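Local coordinates for acetyl transferase (Salmonella typhimurium, PDB 1S7K), which probably acetylates the N-terminal alpha-amino group of ribosomal protein L7/L12 with acetyl-coenzyme A, as a dimeric GNAT-family transferase, at residues 137-142 with 171-176; 93-98 with 129-134; 12-17 with 75-80; 70-75 with 82-87; 19-24 with 57-62. One frame throughout, in Å; residues are numbered along the deposited sequence.

Interaction 1: residues 137-142 with 171-176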
# COMPACT_ATOMS: atom_id res chain seq x y z
N CYS A 137 -1.55 6.80 -9.73
CA CYS A 137 -1.73 8.26 -9.88
C CYS A 137 -3.19 8.56 -10.17
O CYS A 137 -3.92 7.72 -10.75
CB CYS A 137 -0.86 8.73 -11.02
SG CYS A 137 -1.26 8.01 -12.68
N ARG A 138 -3.64 9.76 -9.79
CA ARG A 138 -5.04 10.13 -9.99
C ARG A 138 -5.40 9.99 -11.47
O ARG A 138 -4.58 10.26 -12.35
CB ARG A 138 -5.29 11.57 -9.56
CG ARG A 138 -5.31 11.74 -8.04
CD ARG A 138 -5.63 13.24 -7.63
NE ARG A 138 -5.48 14.17 -8.75
CZ ARG A 138 -4.35 14.77 -9.13
NH1 ARG A 138 -4.39 15.56 -10.19
NH2 ARG A 138 -3.19 14.61 -8.47
N VAL A 139 -6.64 9.59 -11.73
CA VAL A 139 -7.08 9.43 -13.09
C VAL A 139 -6.93 10.81 -13.81
O VAL A 139 -6.54 10.87 -14.97
CB VAL A 139 -8.54 8.95 -13.13
CG1 VAL A 139 -9.09 9.02 -14.56
CG2 VAL A 139 -8.60 7.52 -12.62
N ASP A 140 -7.19 11.89 -13.08
CA ASP A 140 -7.14 13.22 -13.67
C ASP A 140 -5.76 13.84 -13.67
O ASP A 140 -5.60 15.03 -14.01
CB ASP A 140 -8.20 14.16 -13.00
CG ASP A 140 -7.87 14.51 -11.56
OD1 ASP A 140 -6.78 14.20 -11.06
OD2 ASP A 140 -8.72 15.16 -10.87
N ASN A 141 -4.73 13.06 -13.31
CA ASN A 141 -3.36 13.64 -13.27
C ASN A 141 -2.82 13.37 -14.68
O ASN A 141 -2.27 12.31 -14.96
CB ASN A 141 -2.51 12.97 -12.17
CG ASN A 141 -1.12 13.61 -12.03
OD1 ASN A 141 -0.57 14.09 -12.99
ND2 ASN A 141 -0.54 13.55 -10.83
N GLN A 142 -2.98 14.36 -15.57
CA GLN A 142 -2.57 14.15 -16.97
C GLN A 142 -1.07 13.82 -17.09
O GLN A 142 -0.69 12.96 -17.87
CB GLN A 142 -2.84 15.43 -17.75
CG GLN A 142 -2.91 15.28 -19.26
CD GLN A 142 -3.48 16.54 -19.92
OE1 GLN A 142 -4.05 17.42 -19.23
NE2 GLN A 142 -3.35 16.65 -21.26
N ASP A 171 -10.51 9.07 -8.02
CA ASP A 171 -10.18 7.72 -8.51
C ASP A 171 -8.67 7.76 -8.88
O ASP A 171 -8.14 8.80 -9.36
CB ASP A 171 -11.01 7.42 -9.75
CG ASP A 171 -12.47 7.09 -9.46
OD1 ASP A 171 -12.96 7.32 -8.31
OD2 ASP A 171 -13.13 6.62 -10.44
N VAL A 172 -8.01 6.61 -8.73
CA VAL A 172 -6.58 6.47 -8.97
C VAL A 172 -6.27 5.27 -9.87
O VAL A 172 -6.73 4.20 -9.60
CB VAL A 172 -5.85 6.18 -7.62
CG1 VAL A 172 -4.32 5.90 -7.82
CG2 VAL A 172 -5.98 7.40 -6.70
N ASN A 173 -5.48 5.48 -10.91
CA ASN A 173 -5.09 4.39 -11.81
C ASN A 173 -3.89 3.68 -11.19
O ASN A 173 -2.97 4.32 -10.65
CB ASN A 173 -4.70 4.93 -13.18
CG ASN A 173 -5.92 5.23 -14.06
OD1 ASN A 173 -6.97 4.60 -13.92
ND2 ASN A 173 -5.78 6.20 -14.98
N MET A 174 -3.91 2.36 -11.27
CA MET A 174 -2.78 1.62 -10.79
C MET A 174 -2.15 1.00 -12.02
O MET A 174 -2.79 0.22 -12.74
CB MET A 174 -3.18 0.52 -9.79
CG MET A 174 -1.89 -0.33 -9.48
SD MET A 174 -2.12 -1.55 -8.17
CE MET A 174 -2.18 -0.42 -6.78
N TYR A 175 -0.87 1.32 -12.23
CA TYR A 175 -0.06 0.85 -13.37
C TYR A 175 1.11 0.02 -12.87
O TYR A 175 1.65 0.28 -11.79
CB TYR A 175 0.57 2.03 -14.10
CG TYR A 175 -0.37 2.91 -14.89
CD1 TYR A 175 -0.69 2.61 -16.22
CD2 TYR A 175 -0.87 4.09 -14.34
CE1 TYR A 175 -1.51 3.53 -16.99
CE2 TYR A 175 -1.66 4.97 -15.06
CZ TYR A 175 -1.97 4.69 -16.41
OH TYR A 175 -2.71 5.64 -17.16
N ALA A 176 1.51 -0.98 -13.63
CA ALA A 176 2.67 -1.75 -13.19
C ALA A 176 3.53 -2.20 -14.35
O ALA A 176 3.05 -2.37 -15.47
CB ALA A 176 2.27 -3.02 -12.29
O HOH W 1 -8.74 11.39 -10.49

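Interaction 2: residues 93-98 with 129-134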
# COMPACT_ATOMS: atom_id res chain seq x y z
N ILE A 93 9.66 -8.20 0.57
CA ILE A 93 9.38 -9.59 0.27
C ILE A 93 8.79 -9.80 -1.11
O ILE A 93 9.13 -10.74 -1.78
CB ILE A 93 8.45 -10.22 1.36
CG1 ILE A 93 9.09 -9.93 2.75
CG2 ILE A 93 8.34 -11.75 1.09
CD1 ILE A 93 8.10 -10.05 4.00
N ASN A 94 7.90 -8.89 -1.51
CA ASN A 94 7.28 -8.96 -2.84
C ASN A 94 8.17 -8.30 -3.94
O ASN A 94 7.84 -8.38 -5.16
CB ASN A 94 5.90 -8.23 -2.80
CG ASN A 94 4.93 -8.87 -1.79
OD1 ASN A 94 4.92 -10.07 -1.62
ND2 ASN A 94 4.06 -8.04 -1.15
N LYS A 95 9.29 -7.71 -3.51
CA LYS A 95 10.22 -7.03 -4.43
C LYS A 95 9.39 -6.06 -5.29
O LYS A 95 9.49 -6.10 -6.52
CB LYS A 95 10.93 -8.01 -5.35
CG LYS A 95 11.88 -8.99 -4.61
CD LYS A 95 12.77 -9.72 -5.63
CE LYS A 95 13.57 -10.81 -4.93
NZ LYS A 95 14.58 -11.38 -5.80
N ALA A 96 8.53 -5.28 -4.62
CA ALA A 96 7.66 -4.28 -5.27
C ALA A 96 7.92 -2.85 -4.76
O ALA A 96 8.10 -2.62 -3.54
CB ALA A 96 6.18 -4.66 -5.03
N ALA A 97 7.89 -1.89 -5.67
CA ALA A 97 8.11 -0.49 -5.32
C ALA A 97 7.04 0.39 -5.93
O ALA A 97 6.64 0.14 -7.09
CB ALA A 97 9.45 -0.04 -5.80
N TYR A 98 6.59 1.40 -5.19
CA TYR A 98 5.61 2.35 -5.73
C TYR A 98 6.41 3.62 -6.07
O TYR A 98 7.19 4.13 -5.27
CB TYR A 98 4.53 2.64 -4.69
CG TYR A 98 3.79 1.37 -4.32
CD1 TYR A 98 4.25 0.53 -3.32
CD2 TYR A 98 2.68 0.99 -5.04
CE1 TYR A 98 3.58 -0.71 -3.06
CE2 TYR A 98 2.02 -0.21 -4.81
CZ TYR A 98 2.47 -1.05 -3.83
OH TYR A 98 1.76 -2.21 -3.60
N ASP A 129 16.76 -6.67 -6.40
CA ASP A 129 15.91 -6.58 -5.24
C ASP A 129 14.55 -5.99 -5.51
O ASP A 129 13.70 -5.99 -4.63
CB ASP A 129 16.59 -5.89 -4.04
CG ASP A 129 17.29 -4.56 -4.38
OD1 ASP A 129 17.60 -3.81 -3.39
OD2 ASP A 129 17.56 -4.28 -5.58
N ILE A 130 14.32 -5.49 -6.74
CA ILE A 130 12.97 -4.99 -7.08
C ILE A 130 12.69 -5.50 -8.51
O ILE A 130 13.53 -5.30 -9.40
CB ILE A 130 12.87 -3.46 -7.04
CG1 ILE A 130 13.39 -2.94 -5.69
CG2 ILE A 130 11.39 -3.00 -7.25
CD1 ILE A 130 13.01 -1.51 -5.41
N ARG A 131 11.50 -6.09 -8.72
CA ARG A 131 11.05 -6.64 -9.99
C ARG A 131 9.67 -6.08 -10.44
O ARG A 131 9.36 -6.10 -11.60
CB ARG A 131 10.90 -8.17 -9.91
CG ARG A 131 9.75 -8.62 -8.94
CD ARG A 131 9.92 -10.10 -8.63
NE ARG A 131 9.83 -10.88 -9.86
CZ ARG A 131 8.69 -11.11 -10.53
NH1 ARG A 131 7.52 -10.63 -10.12
NH2 ARG A 131 8.73 -11.84 -11.63
N ARG A 132 8.89 -5.54 -9.51
CA ARG A 132 7.55 -5.03 -9.81
C ARG A 132 7.55 -3.51 -9.49
O ARG A 132 7.74 -3.09 -8.33
CB ARG A 132 6.48 -5.76 -8.96
CG ARG A 132 4.99 -5.26 -9.30
CD ARG A 132 3.92 -6.03 -8.42
NE ARG A 132 2.73 -5.21 -8.25
CZ ARG A 132 1.83 -4.98 -9.20
NH1 ARG A 132 0.82 -4.15 -8.97
NH2 ARG A 132 1.86 -5.67 -10.35
N PHE A 133 7.38 -2.69 -10.52
CA PHE A 133 7.42 -1.26 -10.32
C PHE A 133 6.04 -0.74 -10.51
O PHE A 133 5.42 -1.03 -11.54
CB PHE A 133 8.37 -0.60 -11.35
CG PHE A 133 9.77 -1.13 -11.26
CD1 PHE A 133 10.15 -2.24 -12.01
CD2 PHE A 133 10.68 -0.57 -10.37
CE1 PHE A 133 11.40 -2.78 -11.88
CE2 PHE A 133 11.97 -1.12 -10.23
CZ PHE A 133 12.32 -2.24 -11.00
N VAL A 134 5.54 0.00 -9.54
CA VAL A 134 4.16 0.45 -9.59
C VAL A 134 3.96 1.92 -9.58
O VAL A 134 4.67 2.60 -8.87
CB VAL A 134 3.39 -0.11 -8.37
CG1 VAL A 134 1.90 0.29 -8.41
CG2 VAL A 134 3.53 -1.70 -8.41
O HOH W 2 6.81 -8.97 -7.87
O HOH W 3 2.28 -4.23 -5.61

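Interaction 3: residues 12-17 with 75-80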
# COMPACT_ATOMS: atom_id res chain seq x y z
N THR A 12 23.83 11.15 -21.12
CA THR A 12 24.92 12.09 -21.25
C THR A 12 24.75 13.30 -20.35
O THR A 12 25.69 13.76 -19.73
CB THR A 12 25.05 12.59 -22.73
OG1 THR A 12 25.40 11.45 -23.54
CG2 THR A 12 26.15 13.66 -22.80
N THR A 13 23.53 13.78 -20.25
CA THR A 13 23.23 14.94 -19.43
C THR A 13 22.43 14.66 -18.14
O THR A 13 22.29 15.54 -17.30
CB THR A 13 22.41 15.90 -20.28
OG1 THR A 13 21.30 15.18 -20.82
CG2 THR A 13 23.24 16.40 -21.49
N LEU A 14 21.88 13.46 -17.99
CA LEU A 14 21.09 13.17 -16.79
C LEU A 14 21.73 12.12 -15.91
O LEU A 14 22.40 11.17 -16.39
CB LEU A 14 19.71 12.65 -17.24
CG LEU A 14 18.83 13.60 -18.06
CD1 LEU A 14 17.46 12.91 -18.53
CD2 LEU A 14 18.59 14.86 -17.24
N GLU A 15 21.52 12.26 -14.59
CA GLU A 15 21.95 11.21 -13.67
C GLU A 15 21.13 11.36 -12.37
O GLU A 15 20.56 12.42 -12.11
CB GLU A 15 23.47 11.26 -13.40
CG GLU A 15 23.98 12.34 -12.45
CD GLU A 15 25.52 12.27 -12.20
OE1 GLU A 15 26.29 11.60 -12.94
OE2 GLU A 15 25.93 12.91 -11.24
N LEU A 16 20.96 10.25 -11.65
CA LEU A 16 20.22 10.24 -10.38
C LEU A 16 21.28 10.11 -9.29
O LEU A 16 22.25 9.35 -9.46
CB LEU A 16 19.32 9.00 -10.30
CG LEU A 16 18.18 8.92 -11.32
CD1 LEU A 16 17.54 7.54 -11.26
CD2 LEU A 16 17.14 10.00 -10.92
N ARG A 17 21.14 10.87 -8.22
CA ARG A 17 22.04 10.77 -7.10
C ARG A 17 21.17 10.46 -5.86
O ARG A 17 20.12 11.10 -5.64
CB ARG A 17 22.81 12.10 -6.89
CG ARG A 17 23.58 12.56 -8.13
CD ARG A 17 24.35 13.87 -7.92
NE ARG A 17 24.93 14.33 -9.19
CZ ARG A 17 25.43 15.55 -9.41
NH1 ARG A 17 25.92 15.89 -10.60
NH2 ARG A 17 25.46 16.45 -8.43
N ILE A 75 17.29 14.06 -9.24
CA ILE A 75 17.51 14.09 -10.69
C ILE A 75 18.33 15.34 -11.00
O ILE A 75 17.88 16.44 -10.67
CB ILE A 75 16.17 14.22 -11.46
CG1 ILE A 75 15.26 12.98 -11.30
CG2 ILE A 75 16.42 14.38 -13.00
CD1 ILE A 75 13.77 13.38 -11.69
N PHE A 76 19.49 15.16 -11.65
CA PHE A 76 20.37 16.25 -12.06
C PHE A 76 20.48 16.26 -13.56
O PHE A 76 20.67 15.23 -14.18
CB PHE A 76 21.77 16.09 -11.48
CG PHE A 76 21.84 16.43 -10.04
CD1 PHE A 76 21.62 15.45 -9.06
CD2 PHE A 76 22.10 17.73 -9.66
CE1 PHE A 76 21.66 15.79 -7.72
CE2 PHE A 76 22.14 18.08 -8.32
CZ PHE A 76 21.92 17.10 -7.35
N CYS A 77 20.33 17.44 -14.12
CA CYS A 77 20.38 17.59 -15.57
C CYS A 77 21.52 18.57 -15.81
O CYS A 77 21.43 19.70 -15.36
CB CYS A 77 19.03 18.15 -16.04
SG CYS A 77 18.97 18.74 -17.80
N GLN A 78 22.56 18.14 -16.53
CA GLN A 78 23.75 18.98 -16.78
C GLN A 78 24.25 19.58 -15.44
O GLN A 78 24.62 20.77 -15.38
CB GLN A 78 23.43 20.12 -17.74
CG GLN A 78 22.86 19.65 -19.10
CD GLN A 78 23.06 20.68 -20.20
OE1 GLN A 78 22.58 20.53 -21.32
NE2 GLN A 78 23.81 21.74 -19.88
N ASN A 79 24.23 18.76 -14.39
CA ASN A 79 24.68 19.13 -13.04
C ASN A 79 23.83 20.07 -12.19
O ASN A 79 24.23 20.46 -11.09
CB ASN A 79 26.13 19.66 -13.09
CG ASN A 79 27.12 18.58 -13.44
OD1 ASN A 79 27.08 17.52 -12.85
ND2 ASN A 79 27.98 18.84 -14.44
N GLU A 80 22.64 20.41 -12.66
CA GLU A 80 21.73 21.28 -11.94
C GLU A 80 20.64 20.40 -11.33
O GLU A 80 20.14 19.51 -11.99
CB GLU A 80 21.08 22.25 -12.90
CG GLU A 80 20.44 23.39 -12.20
CD GLU A 80 19.74 24.32 -13.14
OE1 GLU A 80 20.12 24.42 -14.33
OE2 GLU A 80 18.79 24.98 -12.66
O HOH W 4 23.56 16.18 -14.57
O HOH W 5 25.91 18.81 -9.27

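Interaction 4: residues 70-75 with 82-87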
# COMPACT_ATOMS: atom_id res chain seq x y z
N ALA A 70 12.33 2.33 1.16
CA ALA A 70 11.91 3.39 0.20
C ALA A 70 13.21 3.85 -0.46
O ALA A 70 14.28 3.42 -0.06
CB ALA A 70 11.29 4.62 0.99
N LYS A 71 13.13 4.70 -1.49
CA LYS A 71 14.34 5.25 -2.08
C LYS A 71 14.06 6.67 -2.41
O LYS A 71 12.93 7.03 -2.80
CB LYS A 71 14.75 4.54 -3.38
CG LYS A 71 15.18 3.05 -3.18
CD LYS A 71 16.55 2.96 -2.37
CE LYS A 71 16.88 1.48 -1.96
NZ LYS A 71 18.18 1.58 -1.18
N MET A 72 15.06 7.53 -2.21
CA MET A 72 14.83 8.89 -2.62
C MET A 72 16.05 9.33 -3.45
O MET A 72 17.16 9.40 -2.92
CB MET A 72 14.66 9.84 -1.43
CG MET A 72 14.52 11.28 -1.91
SD MET A 72 14.48 12.36 -0.48
CE MET A 72 14.11 13.75 -1.19
N TYR A 73 15.83 9.58 -4.76
CA TYR A 73 16.90 10.04 -5.61
C TYR A 73 16.62 11.45 -6.12
O TYR A 73 15.48 11.87 -6.35
CB TYR A 73 17.07 9.07 -6.82
CG TYR A 73 17.55 7.68 -6.46
CD1 TYR A 73 18.92 7.41 -6.31
CD2 TYR A 73 16.65 6.63 -6.29
CE1 TYR A 73 19.38 6.09 -5.98
CE2 TYR A 73 17.09 5.34 -5.95
CZ TYR A 73 18.45 5.08 -5.80
OH TYR A 73 18.88 3.79 -5.50
N LEU A 74 17.70 12.20 -6.32
CA LEU A 74 17.65 13.53 -6.87
C LEU A 74 18.07 13.43 -8.37
O LEU A 74 19.07 12.76 -8.70
CB LEU A 74 18.64 14.44 -6.12
CG LEU A 74 18.15 14.81 -4.74
CD1 LEU A 74 19.07 15.87 -4.11
CD2 LEU A 74 16.77 15.45 -4.90
N ILE A 75 17.29 14.06 -9.24
CA ILE A 75 17.51 14.09 -10.69
C ILE A 75 18.33 15.34 -11.00
O ILE A 75 17.88 16.44 -10.67
CB ILE A 75 16.17 14.22 -11.46
CG1 ILE A 75 15.26 12.98 -11.30
CG2 ILE A 75 16.42 14.38 -13.00
CD1 ILE A 75 13.77 13.38 -11.69
N ALA A 82 17.16 19.07 -10.72
CA ALA A 82 15.93 19.32 -11.46
C ALA A 82 14.65 18.74 -10.87
O ALA A 82 13.57 19.10 -11.30
CB ALA A 82 16.07 18.82 -12.92
N GLY A 83 14.78 17.79 -9.95
CA GLY A 83 13.57 17.24 -9.33
C GLY A 83 13.90 16.04 -8.50
O GLY A 83 15.05 15.78 -8.23
N VAL A 84 12.87 15.29 -8.09
CA VAL A 84 13.04 14.12 -7.24
C VAL A 84 12.37 12.88 -7.89
O VAL A 84 11.34 13.01 -8.51
CB VAL A 84 12.33 14.31 -5.88
CG1 VAL A 84 12.31 12.97 -5.15
CG2 VAL A 84 13.10 15.36 -4.99
N LEU A 85 13.02 11.72 -7.82
CA LEU A 85 12.45 10.46 -8.32
C LEU A 85 12.54 9.50 -7.11
O LEU A 85 13.66 9.20 -6.59
CB LEU A 85 13.26 9.92 -9.49
CG LEU A 85 12.76 8.60 -10.06
CD1 LEU A 85 11.28 8.67 -10.29
CD2 LEU A 85 13.49 8.29 -11.38
N SER A 86 11.36 9.05 -6.64
CA SER A 86 11.29 8.20 -5.43
C SER A 86 10.58 6.89 -5.58
O SER A 86 9.78 6.72 -6.49
CB SER A 86 10.54 8.95 -4.31
OG SER A 86 11.19 10.17 -3.96
N PHE A 87 10.89 5.95 -4.68
CA PHE A 87 10.16 4.72 -4.57
C PHE A 87 9.52 5.11 -3.21
O PHE A 87 10.19 5.09 -2.15
CB PHE A 87 11.09 3.50 -4.43
CG PHE A 87 11.65 3.00 -5.71
CD1 PHE A 87 12.85 2.26 -5.73
CD2 PHE A 87 11.01 3.22 -6.91
CE1 PHE A 87 13.39 1.78 -6.93
CE2 PHE A 87 11.54 2.73 -8.12
CZ PHE A 87 12.74 2.01 -8.13

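Interaction 5: residues 19-24 with 57-62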
# COMPACT_ATOMS: atom_id res chain seq x y z
N ALA A 19 19.60 10.80 -2.53
CA ALA A 19 19.45 11.98 -1.67
C ALA A 19 20.46 11.94 -0.51
O ALA A 19 20.60 10.93 0.19
CB ALA A 19 18.04 12.05 -1.12
N ASP A 20 21.18 13.02 -0.34
CA ASP A 20 22.17 13.09 0.73
C ASP A 20 21.97 14.32 1.58
O ASP A 20 21.39 15.29 1.13
CB ASP A 20 23.58 13.15 0.15
CG ASP A 20 24.62 13.09 1.22
OD1 ASP A 20 24.90 11.97 1.73
OD2 ASP A 20 25.14 14.16 1.58
N GLU A 21 22.47 14.27 2.81
CA GLU A 21 22.34 15.43 3.68
C GLU A 21 22.88 16.66 2.92
O GLU A 21 22.33 17.76 3.03
CB GLU A 21 23.11 15.20 4.99
CG GLU A 21 22.21 15.17 6.22
CD GLU A 21 21.65 16.55 6.56
OE1 GLU A 21 21.39 17.33 5.60
OE2 GLU A 21 21.45 16.85 7.76
N SER A 22 23.94 16.47 2.11
CA SER A 22 24.49 17.61 1.38
C SER A 22 23.53 18.28 0.41
O SER A 22 23.75 19.42 0.01
CB SER A 22 25.73 17.21 0.60
OG SER A 22 25.40 16.35 -0.50
N HIS A 23 22.46 17.60 0.02
CA HIS A 23 21.51 18.17 -0.95
C HIS A 23 20.42 19.04 -0.31
O HIS A 23 19.74 19.82 -0.99
CB HIS A 23 20.76 17.03 -1.72
CG HIS A 23 21.65 16.06 -2.43
ND1 HIS A 23 21.80 14.75 -2.02
CD2 HIS A 23 22.42 16.20 -3.54
CE1 HIS A 23 22.63 14.13 -2.84
NE2 HIS A 23 23.03 14.98 -3.77
N VAL A 24 20.22 18.88 0.99
CA VAL A 24 19.14 19.57 1.68
C VAL A 24 19.05 21.03 1.32
O VAL A 24 17.99 21.49 0.91
CB VAL A 24 19.24 19.39 3.23
CG1 VAL A 24 18.16 20.23 3.93
CG2 VAL A 24 19.05 17.90 3.60
N HIS A 57 12.74 16.00 6.51
CA HIS A 57 12.14 15.16 5.47
C HIS A 57 13.24 14.35 4.81
O HIS A 57 13.15 13.13 4.70
CB HIS A 57 11.40 16.01 4.42
CG HIS A 57 10.67 15.20 3.38
ND1 HIS A 57 9.48 14.55 3.63
CD2 HIS A 57 10.98 14.92 2.09
CE1 HIS A 57 9.09 13.90 2.55
NE2 HIS A 57 9.99 14.10 1.60
N VAL A 58 14.30 15.03 4.39
CA VAL A 58 15.40 14.34 3.75
C VAL A 58 16.10 13.33 4.67
O VAL A 58 16.33 12.19 4.27
CB VAL A 58 16.39 15.34 3.16
CG1 VAL A 58 17.65 14.61 2.69
CG2 VAL A 58 15.69 16.14 2.04
N GLN A 59 16.46 13.75 5.90
CA GLN A 59 17.11 12.82 6.80
C GLN A 59 16.23 11.60 6.98
O GLN A 59 16.72 10.49 6.95
CB GLN A 59 17.43 13.51 8.14
CG GLN A 59 18.39 14.71 7.93
CD GLN A 59 18.52 15.69 9.13
OE1 GLN A 59 17.54 16.29 9.60
NE2 GLN A 59 19.76 15.88 9.58
N GLY A 60 14.92 11.80 7.12
CA GLY A 60 14.00 10.67 7.27
C GLY A 60 14.01 9.78 6.04
O GLY A 60 14.04 8.54 6.14
N ASN A 61 14.06 10.39 4.85
CA ASN A 61 14.03 9.50 3.66
C ASN A 61 15.35 8.72 3.44
O ASN A 61 15.34 7.58 2.93
CB ASN A 61 13.62 10.34 2.45
CG ASN A 61 12.12 10.65 2.46
OD1 ASN A 61 11.62 11.55 1.78
ND2 ASN A 61 11.38 9.87 3.24
N ILE A 62 16.47 9.30 3.87
CA ILE A 62 17.81 8.71 3.79
C ILE A 62 17.81 7.43 4.63
O ILE A 62 18.33 6.41 4.18
CB ILE A 62 18.91 9.74 4.29
CG1 ILE A 62 18.98 10.91 3.29
CG2 ILE A 62 20.26 9.07 4.42
CD1 ILE A 62 19.96 11.99 3.61

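Interaction 1: residues 137-142 with 171-176
The Tyr175 ring meets Cys137 at its edge: SG lies near the ring plane, 3.9 Å from CE2, a sulfur-aromatic contact 78° off the ring normal. Cys137 reaches that edge with SG between its backbone N and carbonyl carbon (chi1 62°). The Arg138 guanidinium has Asn141 CB over one face and Asp140 OD2 in plane at its edge; its NE binds Asp140 OD1, tilted 23° out of plane, on the syn lone pair at 2.7 Å, a salt bridge inside the turn. Between the strands, Cys137 and Asn173 form an antiparallel hydrogen-bonded pair, with Asn173 N to Cys137 O at 2.7 Å and Cys137 N to Asn173 O at 3.0 Å. Here strand 132-138 of the GNAT sheet ends against strand 168-178 and leaves by a type I turn, Arg138 to Asn141, whose last residue N-caps helix 142-150. Cys137 and Asn141 both bind coenzyme A in this protein, the cysteine covalently. Past the last bridge, Val139 N still holds Asp171 O at 2.9 Å, and water 1 joins that oxygen to Asp140 N. Val139 CG2 packs crosswise on the Asn173 amide, 3.6 Å from OD1. Asn145 of helix 142-150 hydrogen-bonds both Asn173 ND2 and Tyr175 OH.

Interaction 2: residues 93-98 with 129-134
Lys95 O is gripped by two consecutive amides, Arg131 N at 3.0 Å and Arg132 N at 3.1 Å; the second lies in the carbonyl plane, the first is tilted 28° from it. From there the strands run parallel, Ala97 N binding Arg132 O at 2.9 Å and Ala97 O accepting from Val134 N at 2.7 Å. Lys95 lays CB and CG against Asp129 O, then runs on extended to bond Gly128 O through NZ. These are the N-terminal ends of the two parallel strands of a beta-alpha-beta unit, strands 96-103 and 132-138, linked by helix 112-127. Toward the helix, Ala97 CB touches Ile130 CG2 at 3.8 Å. On the face bearing Tyr98 and Val134, the two side chains lie side by side and point the same way, with ring atom CD2 3.5 Å from Val134 CG1. Arg132, its CG anti to the backbone N (chi1 -178°), stretches along this face until NE meets water 3 in the guanidinium plane; the water donates to Tyr98 OH, which also bonds Glu91. The Arg132 guanidinium forms a salt bridge with Glu156, and that of Arg131 one with Asp180. Tyr169 of the second subunit makes a cation-pi contact with Arg131.

Interaction 3: residues 12-17 with 75-80
Arg17 climbs the CD1-CE1 side of the Phe76 ring and lays its guanidinium over the face. Its CB is 4.0 Å from ring atom CE1, CG passes beside CD1, 3.6 Å away, and CD comes to 3.3 Å from CE1. With the chain extended from CG to NE (chi2 -179°), the guanidinium arrives flat on the ring: planes 17° apart, CZ 3.8 Å from the centroid, NH2 over the ring centre. This is a stacked cation-pi pair. The guanidinium edge does the polar work. NE donates to the anti lone pair of Glu15 OE2 at 2.7 Å, a salt bridge within the strand, and NH1 makes a weak bond to Asn79 OD1 at the same edge. In the backbone, strands 14-18 and 71-77 run antiparallel, Glu15 and Phe76 forming a hydrogen-bonded pair, and Gln78 N closes on Thr13 O at 2.7 Å as the type I' turn Cys77 to Glu80 begins. On the other face, beside helix 112-127, Leu16 CD2 packs on Ile75 CG1 at 3.5 Å and Leu14 CD2 on Cys77 CB. Ile75 also touches Ile112 and Met113, both coenzyme A-binding residues. Stacking holds the guanidinium flat and leaves its N-H groups pointing outward round the edge, where Glu15 OE2, 17° out of the plane, probably offsets much of the charge.

Interaction 4: residues 70-75 with 82-87
Residues 71-75 and 82-87 pair antiparallel, their axes 4.5 Å apart at closest and at 154°, with Lys71-Phe87, Tyr73-Leu85 and Ile75-Gly83 as hydrogen-bonded pairs. Their strands, 71-77 and 80-91, form a beta hairpin in the middle of the GNAT sheet, and a classic beta bulge interrupts it where Ala82 and Gly83 both face Ile75. There Ile75 O takes a firm bond from Ala82 N at 2.7 Å and a weak one from Gly83 N at 3.5 Å, while Ile75 N donates to Gly83 O from above the carbonyl plane. On the face toward helix 112-127, Ile75 CG1 and CD1 both lie 4.1 Å from Leu85 CB. Leu85 in turn packs on Met113, a residue of the coenzyme A site. Further along this face, Lys71 bends at chi2 (-68°) after its CG has passed 3.5 Å from CD1 of the Phe87 ring; its NZ ends on His65 O. Phe87 and Tyr124 of that helix stack edge-to-face. The Tyr73 ring packs on Leu16 and Ala18, with Leu85 O at its edge and OH bonded to Glu6 and Tyr124. The reverse face carries Met72, Leu74, Val84 and Ser86, and Met72 CE reaches Val84 CG2 at 4.2 Å. Leu74 has CG beside its backbone N (chi1 -74°) and CD1 anti to CA, which leaves CD2 as the branch nearer the partner strand, 3.7 Å from Val84 CG2.

Interaction 5: residues 19-24 with 57-62
An Asx turn leads from strand 14-18 toward helix 24-33, and it rests on one side of helix 55-67. Asp20 OD2 makes the turn by accepting from Ser22 N at 2.7 Å; Ser22 OG reaches the same oxygen from the opposite face of the carboxylate. Against the helix the packing is mainly apolar. Ile62, with CG1 anti to its carbonyl carbon (chi1 -67°), extends toward the loop backbone, setting CG1 3.5 Å from Ala19 O and CD1 3.5 Å from Glu21 N. That amide is buried by the contact and has no partner in the model. One helical turn earlier, Val58 slides past Val24 in the opposite sense, CG1 to Val24 CG2 at 3.7 Å. Farther out, Glu21 bends at chi2 and brings OE2 within 2.7 Å of Gln59 NE2, but the angle is poor for a hydrogen bond and the carboxylate and amide planes stand 69° apart. The other carboxylate oxygen, OE1, forms a salt bridge with Arg55, near the start of the same helix. Ala19 bonds through its backbone to Met72, tying the loop to strand 71-77 of the sheet. The arrangement is a strand-to-helix connection of the GNAT fold, packed against a neighbouring helix.

How the interactions relate
Interactions 1 to 4 follow one mixed sheet across the chain, whereas interaction 5 packs a loop on a helix at its flank. Interaction 4 is the most central and, with interaction 2, the most buried; 1, 3 and 5 are partly exposed. Strand 71-77 serves both 3 and 4, which share Ile75, and strand 132-138 serves both 1 and 2. Phe87 joins 4 to 2 by touching Ala97, Ile130 and Phe133. Antiparallel pairing in 1, 3 and 4 gives way to parallel pairing in 2. Charged side chains gather at the strand ends of 1, 2 and 3, while apolar packing prevails in 4 and in the inner part of 5.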